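Side-chain contacts in beta-galactosidase (Bacillus circulans subsp. alkalophilus, PDB 3TTY), which hydrolyses terminal beta-linked galactose residues of beta-galactosides, probably at an active site in its TIM-barrel domain: residues A23-D28 with D63-R68; M29-L34 with A360-V365; I9-D14 with A377-E382. One frame throughout, in Å; residues are numbered along the deposited sequence.

In the fold
All three contacts belong to the helical layer and rim of the eight-stranded parallel barrel and lie on the same side of the chain's centre. Interaction 1, between helices 22-35 and 60-71, is partly buried: a methionine packs inside, and an exposed carboxylate pairs with arginine outside. Interaction 2 uses the same helix 22-35, but its three touching residues are buried and apolar, and its partner is an irregular loop; it touches interaction 1 where Arg68 packs on Met29. Interaction 3, also buried, joins the first strand to helix 371-386 through an aromatic ring against a glycine. Its centre lies about 12 Å from that of interaction 2, with Leu34 and Ala377 in contact between them.

Interaction 1: A23-D28 with D63-R68; sequences ATMEED and DDIIER
Met25 swings its CG anti to the backbone N (chi1 -162°) and then runs extended, which carries CE across to helix 60-71, while Arg68 bends at chi2 and turns its guanidinium towards Glu26. The methyl CE does all the apolar touching for Met25. Met25 CE lies 3.7 Å from Ile65 CA and 3.8 Å from Arg68 CB, with Ile65 CG1 close by, so it fits against both the backbone and the side-chain roots of the second helix. Beside it Glu26, exposed and bent at its own chi2, meets Arg68 side-on in a bidentate salt bridge. Arg68 NE reaches Glu26 OE1 at 2.8 Å and Arg68 NH2 reaches Glu26 OE2 at 3.1 Å, both bonds nearly straight. The donors come in on the syn side but tilted out of the carboxylate plane, while both oxygens lie close to the guanidinium plane; the two planes are 25° apart. Two bonds to two oxygens restrict rotation of either group. Arg68 NH1 has a second acidic partner, Glu72. The two helix segments cross at 28°, their axes 12.0 Å apart, as neighbours on the outside of the TIM barrel, with Tyr15 and Pro17, from the loop between strand 10-14 and helix 22-35, packing on Met25 and Ile65.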
loop_
_atom_site.group_PDB
_atom_site.type_symbol
_atom_site.label_atom_id
_atom_site.label_comp_id
_atom_site.label_asym_id
_atom_site.label_seq_id
_atom_site.Cartn_x
_atom_site.Cartn_y
_atom_site.Cartn_z
ATOM N N ALA A 23 9.707 31.965 34.429
ATOM C CA ALA A 23 8.471 31.891 35.188
ATOM C C ALA A 23 7.887 30.466 35.146
ATOM O O ALA A 23 7.551 29.895 36.191
ATOM C CB ALA A 23 7.457 32.933 34.692
ATOM N N THR A 24 7.780 29.869 33.961
ATOM C CA THR A 24 7.207 28.528 33.938
ATOM C C THR A 24 8.105 27.542 34.685
ATOM O O THR A 24 7.636 26.615 35.329
ATOM C CB THR A 24 6.791 28.022 32.516
ATOM O OG1 THR A 24 7.380 26.742 32.246
ATOM C CG2 THR A 24 7.144 28.999 31.451
ATOM N N MET A 25 9.399 27.791 34.634
ATOM C CA MET A 25 10.355 26.984 35.360
ATOM C C MET A 25 10.093 27.008 36.869
ATOM O O MET A 25 10.264 25.985 37.543
ATOM C CB MET A 25 11.767 27.447 35.032
ATOM C CG MET A 25 12.810 26.436 35.373
ATOM S SD MET A 25 14.300 26.611 34.380
ATOM C CE MET A 25 15.163 25.202 35.037
ATOM N N GLU A 26 9.667 28.157 37.401
ATOM C CA GLU A 26 9.279 28.221 38.811
ATOM C C GLU A 26 8.073 27.322 39.099
ATOM O O GLU A 26 8.033 26.625 40.110
ATOM C CB GLU A 26 8.996 29.660 39.257
ATOM C CG GLU A 26 10.230 30.546 39.325
ATOM C CD GLU A 26 11.322 29.966 40.215
ATOM O OE1 GLU A 26 12.469 29.814 39.733
ATOM O OE2 GLU A 26 11.030 29.665 41.394
ATOM N N GLU A 27 7.092 27.328 38.203
ATOM C CA GLU A 27 5.962 26.417 38.337
ATOM C C GLU A 27 6.397 24.954 38.199
ATOM O O GLU A 27 5.882 24.090 38.902
ATOM C CB GLU A 27 4.861 26.754 37.330
ATOM C CG GLU A 27 3.976 27.905 37.760
ATOM C CD GLU A 27 3.409 27.694 39.156
ATOM O OE1 GLU A 27 3.881 28.378 40.092
ATOM O OE2 GLU A 27 2.505 26.845 39.319
ATOM N N ASP A 28 7.337 24.670 37.301
ATOM C CA ASP A 28 7.841 23.302 37.161
ATOM C C ASP A 28 8.407 22.795 38.484
ATOM O O ASP A 28 8.018 21.734 38.951
ATOM C CB ASP A 28 8.923 23.188 36.072
ATOM C CG ASP A 28 8.424 23.577 34.696
ATOM O OD1 ASP A 28 7.214 23.444 34.419
ATOM O OD2 ASP A 28 9.262 24.012 33.885
ATOM N N ASP A 63 23.654 26.341 31.941
ATOM C CA ASP A 63 24.122 26.607 33.309
ATOM C C ASP A 63 22.942 26.933 34.227
ATOM O O ASP A 63 22.834 26.397 35.322
ATOM C CB ASP A 63 25.101 27.790 33.350
ATOM C CG ASP A 63 26.421 27.494 32.673
ATOM O OD1 ASP A 63 26.651 26.344 32.260
ATOM O OD2 ASP A 63 27.237 28.432 32.556
ATOM N N ASP A 64 22.067 27.821 33.764
ATOM C CA ASP A 64 20.955 28.297 34.574
ATOM C C ASP A 64 19.948 27.218 34.878
ATOM O O ASP A 64 19.455 27.116 36.007
ATOM C CB ASP A 64 20.250 29.455 33.892
ATOM C CG ASP A 64 20.824 30.782 34.295
ATOM O OD1 ASP A 64 22.019 30.820 34.696
ATOM O OD2 ASP A 64 20.074 31.781 34.227
ATOM N N ILE A 65 19.635 26.420 33.865
ATOM C CA ILE A 65 18.739 25.298 34.048
ATOM C C ILE A 65 19.286 24.332 35.097
ATOM O O ILE A 65 18.565 23.900 35.995
ATOM C CB ILE A 65 18.492 24.585 32.716
ATOM C CG1 ILE A 65 17.538 25.426 31.874
ATOM C CG2 ILE A 65 17.924 23.196 32.950
ATOM C CD1 ILE A 65 17.667 25.167 30.388
ATOM N N ILE A 66 20.562 24.002 34.981
ATOM C CA ILE A 66 21.186 23.047 35.888
ATOM C C ILE A 66 21.256 23.602 37.318
ATOM O O ILE A 66 20.995 22.889 38.291
ATOM C CB ILE A 66 22.587 22.647 35.387
ATOM C CG1 ILE A 66 22.457 21.763 34.149
ATOM C CG2 ILE A 66 23.345 21.904 36.462
ATOM C CD1 ILE A 66 23.760 21.536 33.435
ATOM N N GLU A 67 21.590 24.884 37.432
ATOM C CA GLU A 67 21.661 25.538 38.729
ATOM C C GLU A 67 20.293 25.529 39.395
ATOM O O GLU A 67 20.164 25.139 40.550
ATOM C CB GLU A 67 22.207 26.963 38.581
ATOM C CG GLU A 67 22.518 27.671 39.895
ATOM C CD GLU A 67 23.462 26.878 40.789
ATOM O OE1 GLU A 67 24.229 26.029 40.265
ATOM O OE2 GLU A 67 23.431 27.103 42.022
ATOM N N ARG A 68 19.266 25.926 38.654
ATOM C CA ARG A 68 17.922 25.987 39.213
ATOM C C ARG A 68 17.451 24.653 39.784
ATOM O O ARG A 68 16.883 24.601 40.876
ATOM C CB ARG A 68 16.908 26.492 38.186
ATOM C CG ARG A 68 15.499 26.666 38.791
ATOM C CD ARG A 68 15.530 27.716 39.908
ATOM N NE ARG A 68 14.273 27.827 40.653
ATOM C CZ ARG A 68 13.954 27.086 41.713
ATOM N NH1 ARG A 68 14.788 26.153 42.169
ATOM N NH2 ARG A 68 12.792 27.279 42.321
#

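Interaction 2: M29-L34 with A360-V365; sequences MRMFNL and AVIEHV
Ile362 is the residue through which the loop after the last strand of the TIM barrel meets Met31 and Phe32 of the first barrel helix, 22-35. That loop also supplies Glu355 and His358 to the galactose pocket, a little earlier in the sequence. Read from its start, the segment first makes a bond of its own: Ala360 N donates to Glu363 OE1 at 3.1 Å, coming from above the carboxylate plane. Val361 follows with its CB directed at helix 22-35, but it makes no contact with segment 29-34 and packs instead on Phe373 and Cys376 of helix 371-386. Ile362 then makes the whole direct contact. Its CG1 is anti to the carbonyl carbon (chi1 -57°), and the chain continues extended, which pushes CD1 out against helix 22-35. There Ile362 CD1 sits 3.8 Å from both Met31 CB and Phe32 CE1, the phenyl side chain crossing the isoleucine at about a right angle. Met31 folds round the isoleucine by a bend at chi3 (-87°): Met31 SD lies 4.0 Å from Ile362 CG1, and the methyl CE touches both CD1 and CG2. Replacing Met31 by an alanine would probably leave Ile362 CG1 and CG2 without the sulfur and methyl that cover them and open a gap beside Phe373. Glu363, next in line, also pairs with Arg349 through OE1. His364 turns to the second subunit, where its ND1 is hydrogen-bonded to Tyr502 OH of that chain.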
loop_
_atom_site.group_PDB
_atom_site.type_symbol
_atom_site.label_atom_id
_atom_site.label_comp_id
_atom_site.label_asym_id
_atom_site.label_seq_id
_atom_site.Cartn_x
_atom_site.Cartn_y
_atom_site.Cartn_z
ATOM N N MET A 29 9.334 23.552 39.077
ATOM C CA MET A 29 9.959 23.145 40.338
ATOM C C MET A 29 8.895 22.884 41.393
ATOM O O MET A 29 8.952 21.880 42.107
ATOM C CB MET A 29 10.937 24.210 40.865
ATOM C CG MET A 29 12.143 24.509 39.975
ATOM S SD MET A 29 13.026 23.027 39.413
ATOM C CE MET A 29 12.392 22.909 37.739
ATOM N N ARG A 30 7.930 23.802 41.492
ATOM C CA ARG A 30 6.877 23.689 42.491
ATOM C C ARG A 30 6.098 22.388 42.284
ATOM O O ARG A 30 5.894 21.629 43.226
ATOM C CB ARG A 30 5.938 24.910 42.466
ATOM C CG ARG A 30 4.818 24.843 43.508
ATOM C CD ARG A 30 3.816 26.011 43.413
ATOM N NE ARG A 30 2.987 25.910 42.211
ATOM C CZ ARG A 30 1.938 25.101 42.093
ATOM N NH1 ARG A 30 1.579 24.316 43.103
ATOM N NH2 ARG A 30 1.253 25.068 40.961
ATOM N N MET A 31 5.677 22.134 41.050
ATOM C CA MET A 31 4.923 20.914 40.741
ATOM C C MET A 31 5.768 19.628 40.829
ATOM O O MET A 31 5.265 18.585 41.256
ATOM C CB MET A 31 4.181 21.041 39.400
ATOM C CG MET A 31 2.927 21.943 39.494
ATOM S SD MET A 31 1.959 22.261 37.993
ATOM C CE MET A 31 2.823 23.666 37.313
ATOM N N PHE A 32 7.047 19.707 40.455
ATOM C CA PHE A 32 7.942 18.547 40.566
ATOM C C PHE A 32 8.053 18.122 42.035
ATOM O O PHE A 32 8.069 16.934 42.345
ATOM C CB PHE A 32 9.338 18.820 39.967
ATOM C CG PHE A 32 9.342 19.026 38.455
ATOM C CD1 PHE A 32 8.211 18.767 37.696
ATOM C CD2 PHE A 32 10.484 19.484 37.805
ATOM C CE1 PHE A 32 8.213 18.965 36.315
ATOM C CE2 PHE A 32 10.495 19.682 36.427
ATOM C CZ PHE A 32 9.359 19.419 35.680
ATOM N N ASN A 33 8.121 19.093 42.940
ATOM C CA ASN A 33 8.170 18.769 44.360
ATOM C C ASN A 33 6.869 18.138 44.855
ATOM O O ASN A 33 6.898 17.169 45.600
ATOM C CB ASN A 33 8.560 19.999 45.193
ATOM C CG ASN A 33 10.025 20.394 44.996
ATOM O OD1 ASN A 33 10.925 19.543 45.022
ATOM N ND2 ASN A 33 10.268 21.689 44.781
ATOM N N LEU A 34 5.733 18.679 44.419
ATOM C CA LEU A 34 4.439 18.076 44.716
ATOM C C LEU A 34 4.366 16.622 44.266
ATOM O O LEU A 34 3.770 15.787 44.944
ATOM C CB LEU A 34 3.311 18.853 44.049
ATOM C CG LEU A 34 3.040 20.252 44.595
ATOM C CD1 LEU A 34 1.812 20.854 43.916
ATOM C CD2 LEU A 34 2.852 20.196 46.105
ATOM N N ALA A 360 2.191 14.406 29.278
ATOM C CA ALA A 360 3.257 14.861 30.163
ATOM C C ALA A 360 2.714 14.949 31.581
ATOM O O ALA A 360 1.505 14.894 31.794
ATOM C CB ALA A 360 3.792 16.208 29.714
ATOM N N VAL A 361 3.606 15.076 32.555
ATOM C CA VAL A 361 3.181 15.247 33.937
ATOM C C VAL A 361 2.424 16.567 34.105
ATOM O O VAL A 361 1.341 16.597 34.683
ATOM C CB VAL A 361 4.368 15.189 34.881
ATOM C CG1 VAL A 361 3.938 15.550 36.297
ATOM C CG2 VAL A 361 4.991 13.788 34.821
ATOM N N ILE A 362 2.989 17.648 33.572
ATOM C CA ILE A 362 2.307 18.938 33.516
ATOM C C ILE A 362 1.839 19.213 32.082
ATOM O O ILE A 362 2.638 19.188 31.132
ATOM C CB ILE A 362 3.236 20.078 33.940
ATOM C CG1 ILE A 362 3.791 19.821 35.342
ATOM C CG2 ILE A 362 2.505 21.419 33.853
ATOM C CD1 ILE A 362 4.944 20.741 35.693
ATOM N N GLU A 363 0.550 19.491 31.918
ATOM C CA GLU A 363 -0.015 19.526 30.576
ATOM C C GLU A 363 -0.494 20.917 30.172
ATOM O O GLU A 363 -0.055 21.903 30.766
ATOM C CB GLU A 363 -1.019 18.383 30.393
ATOM C CG GLU A 363 -0.277 17.039 30.546
ATOM C CD GLU A 363 -1.127 15.795 30.326
ATOM O OE1 GLU A 363 -0.885 15.077 29.329
ATOM O OE2 GLU A 363 -1.996 15.497 31.177
ATOM N N HIS A 364 -1.313 21.022 29.129
ATOM C CA HIS A 364 -1.592 22.339 28.558
ATOM C C HIS A 364 -2.358 23.260 29.509
ATOM O O HIS A 364 -2.215 24.474 29.431
ATOM C CB HIS A 364 -2.281 22.236 27.185
ATOM C CG HIS A 364 -1.410 21.635 26.121
ATOM N ND1 HIS A 364 -1.894 20.779 25.155
ATOM C CD2 HIS A 364 -0.081 21.752 25.885
ATOM C CE1 HIS A 364 -0.904 20.398 24.368
ATOM N NE2 HIS A 364 0.208 20.978 24.788
ATOM N N VAL A 365 -3.157 22.681 30.404
ATOM C CA VAL A 365 -3.832 23.461 31.442
ATOM C C VAL A 365 -2.833 24.168 32.345
ATOM O O VAL A 365 -3.145 25.195 32.923
ATOM C CB VAL A 365 -4.668 22.589 32.390
ATOM C CG1 VAL A 365 -5.853 23.418 32.914
ATOM C CG2 VAL A 365 -5.115 21.331 31.706
#

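Interaction 3: I9-D14 with A377-E382; sequences IWYGGD and AELGKE
Tyr11 CE2 and CD2 press on the backbone of Gly380, and here the packing is tight: Tyr11 CE2 is 3.3 Å from Gly380 CA, and the same ring carbon is 3.6 Å from Gly380 N. A CB built on Gly380 would fall about 3.0 Å from Tyr11 CE2, closer than two carbons normally pack, so the absence of a side chain is what lets the ring come this near. The ring gets there because CG of Tyr11 stands anti to the backbone N (chi1 -164°), which directs it out from the strand. At CE1 and OH the ring meets Leu379, whose CD1 lies 3.6 Å from Tyr11 CE1 and whose CB is 3.7 Å from Tyr11 OH, the two side chains crossing at a slant. This is the strand-to-helix packing of a TIM barrel, in which the first strand, 10-14, meets helix 371-386, the helix that follows the last strand, 339-344, its neighbour in the closed sheet. Val342 of that last strand touches both Tyr11 and Leu379, and Phe344 meets the tyrosine ring. The hydroxyl, although deep in this layer, is satisfied by a hydrogen bond to Cys376 O, one turn earlier in the helix. The far flank of the helix is loose by comparison. Glu378 and Lys381 direct their CB atoms away from the strand and are exposed; Lys381 runs fully extended, every side-chain torsion near 180°, its CB, the nearest atom of its side chain, 8.1 Å from Tyr11 CE2.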
loop_
_atom_site.group_PDB
_atom_site.type_symbol
_atom_site.label_atom_id
_atom_site.label_comp_id
_atom_site.label_asym_id
_atom_site.label_seq_id
_atom_site.Cartn_x
_atom_site.Cartn_y
_atom_site.Cartn_z
ATOM N N ILE A 9 14.521 4.495 43.566
ATOM C CA ILE A 9 14.037 4.391 42.198
ATOM C C ILE A 9 13.825 5.810 41.688
ATOM O O ILE A 9 12.898 6.492 42.116
ATOM C CB ILE A 9 12.727 3.598 42.151
ATOM C CG1 ILE A 9 12.988 2.158 42.617
ATOM C CG2 ILE A 9 12.136 3.624 40.748
ATOM C CD1 ILE A 9 11.758 1.368 42.914
ATOM N N TRP A 10 14.709 6.268 40.805
ATOM C CA TRP A 10 14.597 7.622 40.258
ATOM C C TRP A 10 13.203 7.891 39.682
ATOM O O TRP A 10 12.552 6.999 39.133
ATOM C CB TRP A 10 15.650 7.867 39.168
ATOM C CG TRP A 10 17.056 7.538 39.588
ATOM C CD1 TRP A 10 17.465 7.077 40.803
ATOM C CD2 TRP A 10 18.232 7.644 38.784
ATOM N NE1 TRP A 10 18.821 6.887 40.808
ATOM C CE2 TRP A 10 19.318 7.231 39.581
ATOM C CE3 TRP A 10 18.472 8.053 37.472
ATOM C CZ2 TRP A 10 20.627 7.216 39.108
ATOM C CZ3 TRP A 10 19.769 8.033 37.002
ATOM C CH2 TRP A 10 20.833 7.618 37.819
ATOM N N TYR A 11 12.756 9.134 39.794
ATOM C CA TYR A 11 11.430 9.499 39.319
ATOM C C TYR A 11 11.450 10.882 38.678
ATOM O O TYR A 11 11.770 11.877 39.335
ATOM C CB TYR A 11 10.434 9.458 40.478
ATOM C CG TYR A 11 9.002 9.452 40.032
ATOM C CD1 TYR A 11 8.529 8.467 39.167
ATOM C CD2 TYR A 11 8.115 10.429 40.477
ATOM C CE1 TYR A 11 7.216 8.457 38.757
ATOM C CE2 TYR A 11 6.806 10.431 40.075
ATOM C CZ TYR A 11 6.350 9.446 39.219
ATOM O OH TYR A 11 5.030 9.454 38.824
ATOM N N GLY A 12 11.108 10.948 37.397
ATOM C CA GLY A 12 11.239 12.182 36.636
ATOM C C GLY A 12 11.236 11.868 35.153
ATOM O O GLY A 12 10.487 10.998 34.714
ATOM N N GLY A 13 12.065 12.563 34.375
ATOM C CA GLY A 13 12.171 12.257 32.951
ATOM C C GLY A 13 12.594 13.423 32.082
ATOM O O GLY A 13 13.165 14.405 32.571
ATOM N N ASP A 14 12.316 13.308 30.786
ATOM C CA ASP A 14 12.674 14.345 29.825
ATOM C C ASP A 14 12.051 15.679 30.224
ATOM O O ASP A 14 10.858 15.760 30.511
ATOM C CB ASP A 14 12.246 13.950 28.411
ATOM C CG ASP A 14 13.269 13.051 27.701
ATOM O OD1 ASP A 14 13.754 12.073 28.310
ATOM O OD2 ASP A 14 13.584 13.321 26.514
ATOM N N ALA A 377 1.634 11.918 41.023
ATOM C CA ALA A 377 2.014 12.334 42.369
ATOM C C ALA A 377 1.975 11.140 43.300
ATOM O O ALA A 377 2.890 10.925 44.087
ATOM C CB ALA A 377 1.092 13.443 42.882
ATOM N N GLU A 378 0.914 10.355 43.177
ATOM C CA GLU A 378 0.713 9.181 44.012
ATOM C C GLU A 378 1.882 8.208 43.873
ATOM O O GLU A 378 2.413 7.725 44.869
ATOM C CB GLU A 378 -0.610 8.492 43.648
ATOM C CG GLU A 378 -0.883 7.206 44.420
ATOM C CD GLU A 378 -1.982 6.330 43.793
ATOM O OE1 GLU A 378 -2.597 5.527 44.537
ATOM O OE2 GLU A 378 -2.220 6.421 42.565
ATOM N N LEU A 379 2.274 7.919 42.634
ATOM C CA LEU A 379 3.386 7.012 42.367
ATOM C C LEU A 379 4.660 7.627 42.915
ATOM O O LEU A 379 5.459 6.952 43.566
ATOM C CB LEU A 379 3.543 6.803 40.865
ATOM C CG LEU A 379 4.126 5.514 40.297
ATOM C CD1 LEU A 379 4.746 5.830 38.936
ATOM C CD2 LEU A 379 5.131 4.851 41.217
ATOM N N GLY A 380 4.853 8.913 42.640
ATOM C CA GLY A 380 5.989 9.641 43.176
ATOM C C GLY A 380 6.140 9.416 44.673
ATOM O O GLY A 380 7.250 9.189 45.171
ATOM N N LYS A 381 5.024 9.475 45.396
ATOM C CA LYS A 381 5.052 9.264 46.842
ATOM C C LYS A 381 5.506 7.848 47.244
ATOM O O LYS A 381 6.379 7.695 48.098
ATOM C CB LYS A 381 3.692 9.598 47.468
ATOM C CG LYS A 381 3.680 9.637 49.001
ATOM C CD LYS A 381 2.431 10.367 49.506
ATOM C CE LYS A 381 2.350 10.404 51.028
ATOM N NZ LYS A 381 1.163 11.193 51.491
ATOM N N GLU A 382 4.909 6.827 46.641
ATOM C CA GLU A 382 5.323 5.443 46.892
ATOM C C GLU A 382 6.818 5.232 46.616
ATOM O O GLU A 382 7.530 4.622 47.410
ATOM C CB GLU A 382 4.482 4.473 46.050
ATOM C CG GLU A 382 2.998 4.500 46.400
ATOM C CD GLU A 382 2.153 3.641 45.484
ATOM O OE1 GLU A 382 2.653 3.230 44.417
ATOM O OE2 GLU A 382 0.977 3.383 45.829
#